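Local coordinates for protein kojibiose phosphorylase (Gut metagenome, PDB 6W0P) that belongs to glycoside hydrolase family 65, joining an N-terminal beta-rich domain to a mostly helical central catalytic domain and a small C-terminal beta domain, at residues 48-51 with 52-56; 610-613 with 614-618. One frame throughout, in Å; residues are numbered along the deposited sequence.

Interaction 1 of 2, residues 48-51 with 52-56; sequences ETYS and GKQLI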
# COMPACT_ATOMS: atom_id res chain seq x y z
N GLU A 48 -23.48 33.72 10.12
CA GLU A 48 -23.71 33.69 11.59
C GLU A 48 -23.27 32.33 12.13
O GLU A 48 -23.08 31.42 11.31
CB GLU A 48 -25.18 33.97 11.93
CG GLU A 48 -26.14 32.84 11.56
CD GLU A 48 -26.57 32.75 10.10
OE1 GLU A 48 -26.07 33.54 9.30
OE2 GLU A 48 -27.39 31.88 9.77
N THR A 49 -23.15 32.21 13.45
CA THR A 49 -22.95 30.90 14.15
C THR A 49 -23.96 29.86 13.63
O THR A 49 -25.16 30.16 13.56
CB THR A 49 -23.04 31.10 15.67
OG1 THR A 49 -21.93 31.93 16.03
CG2 THR A 49 -23.01 29.81 16.45
N TYR A 50 -23.49 28.68 13.26
CA TYR A 50 -24.37 27.52 12.95
C TYR A 50 -23.78 26.29 13.62
O TYR A 50 -22.60 25.97 13.38
CB TYR A 50 -24.57 27.31 11.45
CG TYR A 50 -25.49 26.17 11.07
CD1 TYR A 50 -26.87 26.28 11.18
CD2 TYR A 50 -24.99 24.97 10.59
CE1 TYR A 50 -27.72 25.24 10.80
CE2 TYR A 50 -25.82 23.92 10.23
CZ TYR A 50 -27.19 24.06 10.33
OH TYR A 50 -28.00 23.01 9.96
N SER A 51 -24.58 25.65 14.47
CA SER A 51 -24.15 24.56 15.38
C SER A 51 -24.65 23.22 14.82
O SER A 51 -24.53 22.21 15.52
CB SER A 51 -24.63 24.82 16.79
OG SER A 51 -26.04 24.73 16.86
N GLY A 52 -25.21 23.21 13.61
CA GLY A 52 -25.52 21.98 12.86
C GLY A 52 -24.27 21.50 12.14
O GLY A 52 -23.23 22.17 12.30
N LYS A 53 -24.35 20.41 11.38
CA LYS A 53 -23.21 19.91 10.57
C LYS A 53 -22.94 20.94 9.46
O LYS A 53 -23.86 21.35 8.74
CB LYS A 53 -23.45 18.46 10.09
CG LYS A 53 -24.11 18.30 8.73
CD LYS A 53 -24.94 17.01 8.56
CE LYS A 53 -26.04 17.15 7.52
NZ LYS A 53 -27.00 18.22 7.89
N GLN A 54 -21.70 21.39 9.35
CA GLN A 54 -21.30 22.39 8.35
C GLN A 54 -19.84 22.14 8.03
O GLN A 54 -19.13 21.54 8.89
CB GLN A 54 -21.51 23.83 8.85
CG GLN A 54 -20.90 24.11 10.22
CD GLN A 54 -20.84 25.60 10.49
OE1 GLN A 54 -21.50 26.42 9.84
NE2 GLN A 54 -20.01 25.97 11.45
N LEU A 55 -19.43 22.54 6.84
CA LEU A 55 -18.02 22.67 6.47
C LEU A 55 -17.81 24.11 6.05
O LEU A 55 -18.18 24.47 4.93
CB LEU A 55 -17.66 21.68 5.36
CG LEU A 55 -16.19 21.71 4.95
CD1 LEU A 55 -15.27 21.45 6.14
CD2 LEU A 55 -15.90 20.70 3.84
N ILE A 56 -17.26 24.91 6.95
CA ILE A 56 -16.77 26.28 6.68
C ILE A 56 -15.49 26.15 5.85
O ILE A 56 -14.57 25.39 6.24
CB ILE A 56 -16.53 27.09 7.96
CG1 ILE A 56 -17.83 27.30 8.74
CG2 ILE A 56 -15.86 28.40 7.60
CD1 ILE A 56 -17.66 27.99 10.08
O HOH W 1 -20.68 28.18 12.92
O HOH W 2 -21.72 23.53 13.77
O HOH W 3 -26.97 20.76 9.86

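Interaction 2 of 2, residues 610-613 with 614-618; sequences YNYY and EPRTL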
# COMPACT_ATOMS: atom_id res chain seq x y z
N TYR A 610 -16.05 0.59 -29.74
CA TYR A 610 -17.19 0.96 -28.89
C TYR A 610 -17.93 -0.32 -28.49
O TYR A 610 -18.29 -0.47 -27.29
CB TYR A 610 -18.11 1.96 -29.59
CG TYR A 610 -19.30 2.38 -28.77
CD1 TYR A 610 -19.25 3.48 -27.93
CD2 TYR A 610 -20.49 1.68 -28.84
CE1 TYR A 610 -20.35 3.87 -27.17
CE2 TYR A 610 -21.59 2.04 -28.10
CZ TYR A 610 -21.51 3.12 -27.24
OH TYR A 610 -22.64 3.46 -26.55
N ASN A 611 -18.20 -1.19 -29.46
CA ASN A 611 -19.03 -2.40 -29.27
C ASN A 611 -18.27 -3.34 -28.33
O ASN A 611 -18.93 -4.02 -27.56
CB ASN A 611 -19.36 -3.14 -30.57
CG ASN A 611 -20.50 -2.53 -31.36
OD1 ASN A 611 -21.21 -1.67 -30.87
ND2 ASN A 611 -20.65 -2.94 -32.61
N TYR A 612 -16.94 -3.41 -28.40
CA TYR A 612 -16.16 -4.30 -27.50
C TYR A 612 -16.06 -3.70 -26.08
O TYR A 612 -16.29 -4.45 -25.13
CB TYR A 612 -14.78 -4.63 -28.07
CG TYR A 612 -14.08 -5.68 -27.24
CD1 TYR A 612 -14.26 -7.03 -27.48
CD2 TYR A 612 -13.31 -5.30 -26.15
CE1 TYR A 612 -13.65 -7.98 -26.68
CE2 TYR A 612 -12.67 -6.24 -25.36
CZ TYR A 612 -12.83 -7.58 -25.63
OH TYR A 612 -12.24 -8.47 -24.80
N TYR A 613 -15.75 -2.41 -25.93
CA TYR A 613 -15.35 -1.80 -24.63
C TYR A 613 -16.52 -1.18 -23.86
O TYR A 613 -16.49 -1.31 -22.62
CB TYR A 613 -14.21 -0.83 -24.85
CG TYR A 613 -12.90 -1.53 -25.15
CD1 TYR A 613 -12.28 -2.33 -24.21
CD2 TYR A 613 -12.30 -1.41 -26.39
CE1 TYR A 613 -11.10 -2.98 -24.50
CE2 TYR A 613 -11.11 -2.05 -26.68
CZ TYR A 613 -10.51 -2.85 -25.74
OH TYR A 613 -9.35 -3.47 -26.06
N GLU A 614 -17.49 -0.54 -24.51
CA GLU A 614 -18.64 0.08 -23.79
C GLU A 614 -19.31 -0.96 -22.88
O GLU A 614 -19.52 -0.66 -21.71
CB GLU A 614 -19.64 0.72 -24.77
CG GLU A 614 -20.80 1.44 -24.09
CD GLU A 614 -21.82 0.59 -23.35
OE1 GLU A 614 -22.30 -0.37 -23.95
OE2 GLU A 614 -22.10 0.88 -22.12
N PRO A 615 -19.70 -2.18 -23.32
CA PRO A 615 -20.39 -3.14 -22.43
C PRO A 615 -19.53 -3.81 -21.33
O PRO A 615 -20.10 -4.41 -20.42
CB PRO A 615 -20.96 -4.21 -23.37
CG PRO A 615 -20.14 -4.10 -24.65
CD PRO A 615 -19.62 -2.67 -24.71
N ARG A 616 -18.20 -3.67 -21.40
CA ARG A 616 -17.27 -4.07 -20.31
C ARG A 616 -16.99 -2.90 -19.35
O ARG A 616 -16.23 -3.12 -18.39
CB ARG A 616 -15.97 -4.57 -20.92
CG ARG A 616 -16.16 -5.80 -21.80
CD ARG A 616 -14.87 -6.37 -22.33
NE ARG A 616 -15.04 -7.76 -22.72
CZ ARG A 616 -15.63 -8.16 -23.85
NH1 ARG A 616 -16.13 -7.27 -24.70
NH2 ARG A 616 -15.72 -9.44 -24.13
N THR A 617 -17.55 -1.71 -19.58
CA THR A 617 -17.19 -0.48 -18.83
C THR A 617 -18.25 -0.20 -17.75
O THR A 617 -19.44 -0.05 -18.06
CB THR A 617 -16.98 0.71 -19.76
OG1 THR A 617 -16.01 0.33 -20.73
CG2 THR A 617 -16.53 1.93 -18.99
N LEU A 618 -17.80 -0.15 -16.50
CA LEU A 618 -18.68 0.06 -15.31
C LEU A 618 -19.19 1.49 -15.30
O LEU A 618 -20.30 1.70 -14.83
CB LEU A 618 -17.85 -0.28 -14.07
CG LEU A 618 -18.62 -0.72 -12.83
CD1 LEU A 618 -19.47 -1.93 -13.10
CD2 LEU A 618 -17.63 -1.00 -11.71

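Interaction 1 of 2, residues 48-51 with 52-56
In the long loop that joins strands 40-42 and 58-60 of the N-terminal domain, the chain bends at Gly-52, so that the ring of Tyr-50 lies against its backbone and the side chain of Gln-54 passes beside the ring. The first torsion of Tyr-50 sets its CG anti to the backbone N (chi1 -178°), and this carries the ring forward along the loop. Gly-52 N sits 3.4 Å above the ring plane, displaced toward the rim, while CE2 of Tyr-50 comes to 3.3 Å from Gly-52 CA; the absence of a side chain on the glycine permits so close an approach. Lys-53 O lies in the ring plane at its edge, 3.6 Å from Tyr-50 CE2, and also accepts a hydrogen bond from Ser-26 OG.

The Tyr-50 ring thus packs against Ser-26 of helix 26-32 and meets Phe-46 edge-to-face, within the beta-rich part of the family 65 fold. Gln-54 runs past Tyr-50 in the opposite direction, with its amide plane 52° from the ring plane and OE1 3.6 Å from Tyr-50 CB. Its NE2 is near Tyr-50 O, but the angle is too poor for a hydrogen bond. Water joins the two residues instead: water 1 accepts from Tyr-50 N at 2.9 Å and from Gln-54 NE2 at 2.7 Å. Water 2 donates to Tyr-50 O at 2.6 Å and to Gly-52 O, tying two carbonyls of the bend together. Tyr-50 OH lies an unusually short 2.5 Å from water 3; that water gives a weak bond to Lys-53 O and takes a weak one from Lys-53 NZ, which also donates to Pro-23 O. At the exposed side of the bend, Ser-51 OG is held by Asp-104.

Interaction 2 of 2, residues 610-613 with 614-618
Tyr-613 O is gripped twice: Thr-617 OG1 donates from above the carbonyl plane, not along a lone pair, at an unusually short 2.5 Å of doubtful exact length, and Arg-616 N adds a weak bond of 3.2 Å. One residue earlier, Tyr-612 O takes Arg-616 NH1 at 2.9 Å. These carbonyls belong to the C-terminal part of helix 603-613 in the catalytic domain, and Glu-614 N donates to Tyr-610 O, an i to i+4 bond.

With CG of Tyr-612 anti to the backbone N (chi1 -173°) and the arginine chain stretched out, the guanidinium comes down flat on the ring, centres 3.7 Å apart and planes at 9°. In this cation-pi stack NH1 lies over the ring centre, and Tyr-612 O sits within 4° of the guanidinium plane. On Tyr-610 the contact is aliphatic: Glu-614 CB stands 3.9 Å from the ring centroid, a CH-pi contact. Tyr-610 OH bonds to Asp-640.

NE of Arg-616 forms a salt bridge with Asp-583, and NH2 bonds to Gln-463 of the second subunit. With its face on an aromatic ring and all three nitrogens engaged, the guanidinium is fixed in rotation, and its charge is probably stabilised by both the carboxylate and the ring.

The two contacts lie in different family regions, interaction 1 in the N-terminal domain and interaction 2 in the central catalytic domain. Their centres are 44 Å apart and their nearest atoms about 27 Å apart, so they do not touch. From the centre of the chain they lie about 25 Å and 27 Å respectively, measured centre to centre. Both are local contacts, one in a loop and one where a helix passes into a loop, yet they are secured differently: water carries much of the polar linkage at 48-56, whereas direct backbone and side-chain bonds do so at 610-618. Only interaction 2 meets the second subunit, through Arg-616; the segments of interaction 1 touch no other protein chain.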